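Local coordinates for sporulation inhibitor of replication protein SirA (Bacillus subtilis, PDB 4TPS), which inhibits initiation of DNA replication during sporulation by acting on DnaA, limiting excessive chromosome replication, with binding to domain I of DnaA as one route, at residues A[9-14]-A[132-137]; A[85-90]-A[100-105]; A[107-112]-A[120-125]. One frame throughout, in Å; residues are numbered along the deposited sequence.

Contact 1: A[9-14]-A[132-137]. With ACT (acetate ion), chain F.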
# COMPACT_ATOMS: atom_id res chain seq x y z
N ARG A 9 -21.28 -2.17 -8.56
CA ARG A 9 -20.17 -1.92 -7.65
C ARG A 9 -18.86 -2.44 -8.25
O ARG A 9 -18.85 -3.41 -8.98
CB ARG A 9 -20.45 -2.61 -6.30
CG ARG A 9 -21.53 -1.96 -5.46
CD ARG A 9 -22.94 -2.37 -5.88
NE ARG A 9 -23.14 -3.79 -5.64
CZ ARG A 9 -24.25 -4.44 -5.97
NH1 ARG A 9 -24.38 -5.74 -5.68
NH2 ARG A 9 -25.21 -3.81 -6.62
N HIS A 10 -17.77 -1.71 -7.99
CA HIS A 10 -16.45 -2.10 -8.52
C HIS A 10 -15.45 -1.88 -7.42
O HIS A 10 -15.17 -0.73 -7.02
CB HIS A 10 -16.12 -1.24 -9.73
CG HIS A 10 -14.84 -1.62 -10.43
ND1 HIS A 10 -14.33 -0.94 -11.52
CD2 HIS A 10 -14.04 -2.69 -10.26
CE1 HIS A 10 -13.25 -1.57 -11.95
NE2 HIS A 10 -13.06 -2.63 -11.20
N TYR A 11 -14.96 -2.98 -6.84
CA TYR A 11 -14.02 -2.88 -5.71
C TYR A 11 -12.62 -3.31 -6.15
O TYR A 11 -12.45 -4.31 -6.91
CB TYR A 11 -14.43 -3.87 -4.63
CG TYR A 11 -15.78 -3.72 -4.11
CD1 TYR A 11 -16.07 -2.83 -3.11
CD2 TYR A 11 -16.84 -4.49 -4.66
CE1 TYR A 11 -17.36 -2.71 -2.62
CE2 TYR A 11 -18.10 -4.41 -4.17
CZ TYR A 11 -18.37 -3.53 -3.16
OH TYR A 11 -19.69 -3.52 -2.72
N TYR A 12 -11.63 -2.56 -5.68
CA TYR A 12 -10.23 -2.98 -5.71
C TYR A 12 -9.88 -3.38 -4.28
O TYR A 12 -10.12 -2.61 -3.33
CB TYR A 12 -9.38 -1.83 -6.20
CG TYR A 12 -9.62 -1.48 -7.63
CD1 TYR A 12 -10.65 -0.67 -7.98
CD2 TYR A 12 -8.80 -1.93 -8.62
CE1 TYR A 12 -10.87 -0.31 -9.31
CE2 TYR A 12 -8.99 -1.60 -9.92
CZ TYR A 12 -10.03 -0.76 -10.28
OH TYR A 12 -10.19 -0.49 -11.66
N THR A 13 -9.40 -4.61 -4.13
CA THR A 13 -9.18 -5.21 -2.82
C THR A 13 -7.74 -5.64 -2.71
O THR A 13 -7.21 -6.31 -3.61
CB THR A 13 -10.14 -6.35 -2.57
OG1 THR A 13 -11.50 -5.90 -2.74
CG2 THR A 13 -10.04 -6.89 -1.17
N TYR A 14 -7.07 -5.12 -1.68
CA TYR A 14 -5.65 -5.48 -1.41
C TYR A 14 -5.50 -6.11 -0.04
O TYR A 14 -6.28 -5.86 0.87
CB TYR A 14 -4.77 -4.21 -1.47
CG TYR A 14 -4.56 -3.65 -2.86
CD1 TYR A 14 -5.51 -2.79 -3.44
CD2 TYR A 14 -3.40 -3.89 -3.54
CE1 TYR A 14 -5.28 -2.23 -4.69
CE2 TYR A 14 -3.15 -3.34 -4.80
CZ TYR A 14 -4.10 -2.52 -5.37
OH TYR A 14 -3.89 -1.98 -6.59
N PHE A 132 -7.79 -7.80 4.45
CA PHE A 132 -8.21 -7.30 3.13
C PHE A 132 -8.91 -5.96 3.30
O PHE A 132 -9.84 -5.81 4.07
CB PHE A 132 -9.13 -8.28 2.42
CG PHE A 132 -8.44 -9.51 1.89
CD1 PHE A 132 -7.65 -9.43 0.74
CD2 PHE A 132 -8.57 -10.73 2.54
CE1 PHE A 132 -7.03 -10.56 0.26
CE2 PHE A 132 -7.91 -11.88 2.07
CZ PHE A 132 -7.15 -11.80 0.93
N LEU A 133 -8.43 -4.99 2.56
CA LEU A 133 -9.04 -3.66 2.42
C LEU A 133 -9.69 -3.51 1.05
O LEU A 133 -9.03 -3.60 0.02
CB LEU A 133 -7.95 -2.62 2.58
CG LEU A 133 -8.39 -1.16 2.62
CD1 LEU A 133 -9.14 -0.88 3.95
CD2 LEU A 133 -7.16 -0.24 2.53
N ALA A 134 -11.02 -3.35 1.03
CA ALA A 134 -11.79 -3.30 -0.22
C ALA A 134 -12.19 -1.83 -0.44
O ALA A 134 -12.64 -1.16 0.49
CB ALA A 134 -13.07 -4.14 -0.05
N MET A 135 -12.08 -1.35 -1.68
CA MET A 135 -12.29 0.04 -1.94
C MET A 135 -13.01 0.19 -3.27
O MET A 135 -12.52 -0.34 -4.30
CB MET A 135 -10.93 0.70 -2.10
CG MET A 135 -10.06 0.75 -0.82
SD MET A 135 -8.31 1.09 -1.14
CE MET A 135 -7.74 -0.51 -1.67
N ASP A 136 -14.12 0.95 -3.26
CA ASP A 136 -14.82 1.36 -4.51
C ASP A 136 -14.55 2.85 -4.71
O ASP A 136 -15.04 3.67 -3.94
CB ASP A 136 -16.31 1.02 -4.40
CG ASP A 136 -17.07 1.32 -5.70
OD1 ASP A 136 -16.68 2.23 -6.42
OD2 ASP A 136 -18.11 0.64 -6.01
N PHE A 137 -13.75 3.18 -5.72
CA PHE A 137 -13.33 4.53 -6.00
C PHE A 137 -14.43 5.34 -6.72
O PHE A 137 -14.31 6.54 -6.87
CB PHE A 137 -12.10 4.52 -6.92
CG PHE A 137 -10.91 3.80 -6.34
CD1 PHE A 137 -10.37 4.20 -5.11
CD2 PHE A 137 -10.37 2.75 -6.97
CE1 PHE A 137 -9.32 3.53 -4.55
CE2 PHE A 137 -9.32 2.06 -6.40
CZ PHE A 137 -8.81 2.45 -5.20
C ACT F . -14.98 1.99 -13.45
O ACT F . -15.43 1.40 -12.44
OXT ACT F . -13.87 1.64 -13.98
CH3 ACT F . -15.74 3.15 -14.05
O HOH W 1 -13.55 1.35 -7.88
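Y12 with M135 and Y14 with L133 exchange backbone hydrogen bonds in both directions. Y12 N gives M135 O a bond of 2.8 Å; the return bond, M135 N to Y12 O, is 2.9 Å long but bent at the hydrogen (136°). Between these pairs T13 and A134 form a non-hydrogen-bonded pair, buried T13 OG1 lying 3.6 Å from A134 CB without a polar partner in the model. H10 N donates almost straight (171°) to the carboxylate oxygen D136 OD2, 3.1 Å away, from above the carboxylate plane. D136 has CG anti to the backbone N (chi1 -176°), which brings the carboxylate to this amide, while OD1 accepts from N138 N and S139 N. A water bridges H10 O and F137 N, and H10 ND1 donates at 2.7 Å to O of an acetate ion, probably from the crystallisation liquor. Y12, Y14, L133 and M135 share one face, where the bent end of M135 sets CE 3.6 Å from Y14 CD1 and F32 and F35 of helix 28-39 cover M135. F137, in the loop after the strand, brings CE2 to 3.4 Å from Y12 CD1, the rings oblique. Strand 9-16 thus pairs with both strand 106-113 and strand 132-136 in an antiparallel sheet.

Contact 2: A[85-90]-A[100-105]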
# COMPACT_ATOMS: atom_id res chain seq x y z
N TYR A 85 -7.82 -17.26 -13.39
CA TYR A 85 -7.89 -16.39 -12.20
C TYR A 85 -9.16 -15.58 -12.02
O TYR A 85 -9.24 -14.76 -11.09
CB TYR A 85 -6.64 -15.48 -12.13
CG TYR A 85 -6.46 -14.60 -13.32
CD1 TYR A 85 -7.03 -13.36 -13.35
CD2 TYR A 85 -5.69 -15.02 -14.44
CE1 TYR A 85 -6.87 -12.51 -14.43
CE2 TYR A 85 -5.55 -14.20 -15.54
CZ TYR A 85 -6.14 -12.93 -15.51
OH TYR A 85 -6.03 -12.05 -16.53
N ILE A 86 -10.13 -15.79 -12.92
CA ILE A 86 -11.43 -15.12 -12.91
C ILE A 86 -12.49 -16.12 -12.50
O ILE A 86 -12.57 -17.25 -13.05
CB ILE A 86 -11.77 -14.55 -14.30
CG1 ILE A 86 -10.71 -13.57 -14.76
CG2 ILE A 86 -13.15 -13.91 -14.31
CD1 ILE A 86 -10.73 -13.26 -16.25
N TYR A 87 -13.31 -15.71 -11.52
CA TYR A 87 -14.52 -16.43 -11.12
C TYR A 87 -15.71 -15.57 -11.35
O TYR A 87 -15.70 -14.41 -11.05
CB TYR A 87 -14.44 -16.86 -9.65
CG TYR A 87 -13.46 -18.00 -9.37
CD1 TYR A 87 -12.10 -17.79 -9.39
CD2 TYR A 87 -13.90 -19.28 -9.07
CE1 TYR A 87 -11.22 -18.81 -9.13
CE2 TYR A 87 -13.03 -20.31 -8.79
CZ TYR A 87 -11.69 -20.07 -8.85
OH TYR A 87 -10.82 -21.09 -8.57
N ARG A 88 -16.77 -16.16 -11.87
CA ARG A 88 -17.99 -15.42 -12.16
C ARG A 88 -19.14 -16.20 -11.57
O ARG A 88 -19.25 -17.41 -11.77
CB ARG A 88 -18.14 -15.24 -13.71
CG ARG A 88 -19.48 -14.69 -14.20
CD ARG A 88 -19.66 -13.26 -13.92
NE ARG A 88 -20.69 -12.61 -14.74
CZ ARG A 88 -22.00 -12.73 -14.62
NH1 ARG A 88 -22.71 -11.99 -15.44
NH2 ARG A 88 -22.59 -13.53 -13.71
N ILE A 89 -20.03 -15.53 -10.88
CA ILE A 89 -21.17 -16.14 -10.24
C ILE A 89 -22.47 -15.44 -10.58
O ILE A 89 -22.50 -14.25 -10.85
CB ILE A 89 -21.03 -16.20 -8.70
CG1 ILE A 89 -21.06 -14.80 -8.08
CG2 ILE A 89 -19.75 -16.90 -8.32
CD1 ILE A 89 -20.99 -14.82 -6.59
N ALA A 90 -23.57 -16.23 -10.57
CA ALA A 90 -24.92 -15.67 -10.68
C ALA A 90 -25.70 -16.17 -9.45
O ALA A 90 -25.60 -17.34 -9.11
CB ALA A 90 -25.61 -16.05 -11.99
N PHE A 100 -15.04 -11.94 -9.94
CA PHE A 100 -13.86 -11.90 -9.03
C PHE A 100 -12.64 -12.16 -9.88
O PHE A 100 -12.59 -13.17 -10.60
CB PHE A 100 -14.05 -12.97 -7.96
CG PHE A 100 -12.87 -13.14 -7.01
CD1 PHE A 100 -11.79 -13.94 -7.37
CD2 PHE A 100 -12.89 -12.56 -5.75
CE1 PHE A 100 -10.75 -14.14 -6.48
CE2 PHE A 100 -11.84 -12.77 -4.90
CZ PHE A 100 -10.78 -13.56 -5.27
N MET A 101 -11.66 -11.26 -9.83
CA MET A 101 -10.41 -11.44 -10.57
C MET A 101 -9.23 -11.31 -9.58
O MET A 101 -9.13 -10.32 -8.87
CB MET A 101 -10.29 -10.32 -11.62
CG MET A 101 -11.52 -10.22 -12.52
SD MET A 101 -11.72 -8.83 -13.66
CE MET A 101 -11.24 -9.70 -15.17
N MET A 102 -8.33 -12.28 -9.56
CA MET A 102 -7.17 -12.18 -8.71
C MET A 102 -5.88 -12.19 -9.50
O MET A 102 -5.61 -13.10 -10.27
CB MET A 102 -7.21 -13.24 -7.59
CG MET A 102 -7.15 -14.64 -8.01
SD MET A 102 -7.23 -15.69 -6.53
CE MET A 102 -7.70 -17.19 -7.40
N LYS A 103 -5.03 -11.20 -9.23
CA LYS A 103 -3.75 -11.08 -9.92
C LYS A 103 -2.71 -10.40 -9.13
O LYS A 103 -2.89 -9.22 -8.79
CB LYS A 103 -3.92 -10.30 -11.25
CG LYS A 103 -2.78 -10.49 -12.25
CD LYS A 103 -3.09 -9.68 -13.50
CE LYS A 103 -1.90 -9.59 -14.44
NZ LYS A 103 -1.75 -10.82 -15.26
N GLU A 104 -1.53 -11.04 -9.00
CA GLU A 104 -0.41 -10.41 -8.29
C GLU A 104 -0.79 -9.94 -6.86
O GLU A 104 -0.91 -10.80 -5.93
CB GLU A 104 0.32 -9.37 -9.21
CG GLU A 104 1.16 -10.13 -10.25
CD GLU A 104 1.46 -9.40 -11.54
OE1 GLU A 104 1.49 -10.07 -12.60
OE2 GLU A 104 1.71 -8.19 -11.47
N HIS A 105 -0.91 -8.63 -6.64
CA HIS A 105 -1.23 -8.11 -5.34
C HIS A 105 -2.62 -7.58 -5.30
O HIS A 105 -2.98 -7.06 -4.28
CB HIS A 105 -0.32 -6.93 -4.84
CG HIS A 105 1.05 -7.33 -4.41
ND1 HIS A 105 1.66 -6.76 -3.31
CD2 HIS A 105 1.94 -8.22 -4.92
CE1 HIS A 105 2.87 -7.25 -3.17
NE2 HIS A 105 3.07 -8.14 -4.13
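Y87 and F100 form the hydrogen-bonded pair of an antiparallel beta hairpin, strands 86-90 and 96-103, running nearly opposite at 169°. Two nearly equal bonds close this pair, Y87 N to F100 O and F100 N to Y87 O, both 2.8 Å. Their side chains share the buried face, where Y87 CB comes to 4.3 Å from F100 CB and each ring has a CD1 of the other lying obliquely to it. M102, also buried, joins them: its chain is extended beyond CG and carries CE to 4.2 Å from Y87 CE1, while SD sits at the edge of the F100 ring, in its plane. Helix 64-75 closes over this side, L71 touching Y87 and F100, and M67 and H68 touching M102. Y87 OH, at the far end of its side chain, hydrogen-bonds with H68 ND1 and K72 NZ.

I86, M101 and Y85, by contrast, are partly exposed to solvent. I86 and M101, a non-hydrogen-bonded pair on the other face, lie side by side and point the same way, joined through I86 CD1 and M101 CE at 3.8 Å. Beyond them the pairing thins to one bond, M102 N to Y85 O at 3.1 Å. Y85, already outside the strand, holds CG between its backbone N and carbonyl carbon (chi1 59°), and its ring lies obliquely past the M102 carbonyl, with Y85 CB only 3.2 Å from M102 O.

Contact 3: A[107-112]-A[120-125]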
# COMPACT_ATOMS: atom_id res chain seq x y z
N ILE A 107 -6.96 -7.90 -5.97
CA ILE A 107 -8.25 -8.52 -6.37
C ILE A 107 -9.22 -7.44 -6.87
O ILE A 107 -9.33 -6.39 -6.27
CB ILE A 107 -8.86 -9.25 -5.15
CG1 ILE A 107 -8.05 -10.51 -4.90
CG2 ILE A 107 -10.31 -9.67 -5.42
CD1 ILE A 107 -8.32 -11.14 -3.57
N GLU A 108 -9.94 -7.72 -7.94
CA GLU A 108 -10.93 -6.78 -8.42
C GLU A 108 -12.24 -7.55 -8.43
O GLU A 108 -12.32 -8.70 -8.88
CB GLU A 108 -10.65 -6.34 -9.82
CG GLU A 108 -9.79 -5.17 -10.06
CD GLU A 108 -9.92 -4.71 -11.51
OE1 GLU A 108 -10.96 -4.17 -12.00
OE2 GLU A 108 -8.97 -4.98 -12.17
N ILE A 109 -13.28 -6.89 -7.95
CA ILE A 109 -14.63 -7.46 -7.92
C ILE A 109 -15.59 -6.46 -8.60
O ILE A 109 -15.59 -5.29 -8.29
CB ILE A 109 -15.08 -7.77 -6.52
CG1 ILE A 109 -14.20 -8.89 -5.89
CG2 ILE A 109 -16.56 -8.13 -6.46
CD1 ILE A 109 -14.31 -9.03 -4.39
N VAL A 110 -16.43 -6.97 -9.50
CA VAL A 110 -17.54 -6.19 -10.07
C VAL A 110 -18.82 -6.91 -9.71
O VAL A 110 -18.91 -8.07 -9.87
CB VAL A 110 -17.40 -6.05 -11.62
CG1 VAL A 110 -18.60 -5.31 -12.20
CG2 VAL A 110 -16.09 -5.39 -11.98
N ALA A 111 -19.81 -6.19 -9.17
CA ALA A 111 -21.06 -6.78 -8.77
C ALA A 111 -22.29 -5.97 -9.13
O ALA A 111 -22.25 -4.77 -9.11
CB ALA A 111 -21.06 -7.07 -7.27
N SER A 112 -23.40 -6.67 -9.37
CA SER A 112 -24.71 -6.06 -9.67
C SER A 112 -25.82 -6.83 -8.98
O SER A 112 -25.65 -7.99 -8.69
CB SER A 112 -24.96 -5.99 -11.16
OG SER A 112 -25.11 -7.25 -11.71
N ILE A 120 -20.66 -12.95 -1.24
CA ILE A 120 -20.18 -14.32 -1.40
C ILE A 120 -18.63 -14.36 -1.46
O ILE A 120 -17.98 -15.17 -0.78
CB ILE A 120 -20.84 -15.01 -2.61
CG1 ILE A 120 -22.31 -15.36 -2.22
CG2 ILE A 120 -20.10 -16.25 -3.01
CD1 ILE A 120 -23.12 -15.90 -3.33
N PHE A 121 -18.06 -13.43 -2.23
CA PHE A 121 -16.61 -13.33 -2.33
C PHE A 121 -15.97 -12.76 -1.05
O PHE A 121 -14.94 -13.26 -0.59
CB PHE A 121 -16.22 -12.53 -3.55
CG PHE A 121 -16.56 -13.21 -4.88
CD1 PHE A 121 -16.03 -14.44 -5.18
CD2 PHE A 121 -17.33 -12.58 -5.82
CE1 PHE A 121 -16.31 -15.09 -6.38
CE2 PHE A 121 -17.63 -13.21 -7.02
CZ PHE A 121 -17.10 -14.46 -7.29
N PHE A 122 -16.59 -11.75 -0.47
CA PHE A 122 -16.05 -11.10 0.72
C PHE A 122 -16.02 -12.10 1.85
O PHE A 122 -15.12 -12.05 2.69
CB PHE A 122 -16.85 -9.87 1.20
CG PHE A 122 -16.80 -8.65 0.27
CD1 PHE A 122 -15.77 -8.46 -0.61
CD2 PHE A 122 -17.75 -7.63 0.41
CE1 PHE A 122 -15.73 -7.35 -1.43
CE2 PHE A 122 -17.71 -6.52 -0.40
CZ PHE A 122 -16.65 -6.35 -1.29
N GLU A 123 -17.01 -12.98 1.94
CA GLU A 123 -17.02 -14.00 3.01
C GLU A 123 -15.83 -14.98 2.85
O GLU A 123 -15.21 -15.35 3.85
CB GLU A 123 -18.32 -14.80 2.97
CG GLU A 123 -18.53 -15.60 4.22
CD GLU A 123 -19.04 -14.77 5.42
OE1 GLU A 123 -19.41 -15.40 6.43
OE2 GLU A 123 -19.07 -13.51 5.41
N VAL A 124 -15.48 -15.37 1.63
CA VAL A 124 -14.31 -16.24 1.45
C VAL A 124 -13.04 -15.47 1.90
O VAL A 124 -12.24 -15.96 2.70
CB VAL A 124 -14.20 -16.66 -0.01
CG1 VAL A 124 -12.89 -17.37 -0.31
CG2 VAL A 124 -15.39 -17.54 -0.40
N LEU A 125 -12.91 -14.24 1.46
CA LEU A 125 -11.75 -13.39 1.77
C LEU A 125 -11.58 -13.16 3.28
O LEU A 125 -10.49 -13.32 3.81
CB LEU A 125 -11.87 -12.03 1.04
CG LEU A 125 -11.70 -12.13 -0.49
CD1 LEU A 125 -12.03 -10.79 -1.13
CD2 LEU A 125 -10.33 -12.53 -0.89
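F121 O accepts a hydrogen bond from L125 N at 3.0 Å, a bond of the helix backbone that sets F121 and L125 one turn apart, their CB atoms both directed at strand 107-112. No polar bond crosses the contact, which is made by isoleucine CD1 atoms against F121, F122 and L125. The I109 side chain is extended at its second torsion (chi2 165°), which carries CD1 toward the helix, where it touches three residues. It lies 3.7 Å from F122 CE1, oblique to that ring, 4.1 Å from F121 CB and 4.4 Å from L125 CD1. One strand repeat earlier, I107 meets L125 tip to tip, I107 CD1 to L125 CD2 at 3.6 Å. This is a helix laid on the face of a beta sheet: helix 116-128 follows strand 106-113 directly and runs back along it, the axes of 107-112 and 120-125 being 10.8 Å apart with their directions at 150°. Strand alternation turns I107 and I109 to the helix and E108 to the other face, where E108 OE1 bonds to H10 NE2. F121 also meets the F100 ring on the neighbouring strand, and F122 meets the Y11 ring edge-to-face. On the flank turned to helix 64-75, M67 packs against V124 and L125.

Strand 106-113 is the common element: it pairs with strand 9-16 of contact 1 through bonds such as T13 N to I107 O, and with strand 96-103 of contact 2 through M101 N to E108 O. All three contacts therefore reach one sheet. Contacts 1 and 3 are buried near the centre of the chain, whereas contact 2 is only partly buried and lies farther out. Contacts 1 and 2 rest on backbone hydrogen bonds between strands, to which contact 1 adds a carboxylate-to-amide bond and a bridging water; contact 3, helix against sheet, is wholly apolar. F100 of contact 2 packs on I107 of contact 3, continuing its hydrophobic layer. Contact 1 closes a long loop in sequence that encloses the other two.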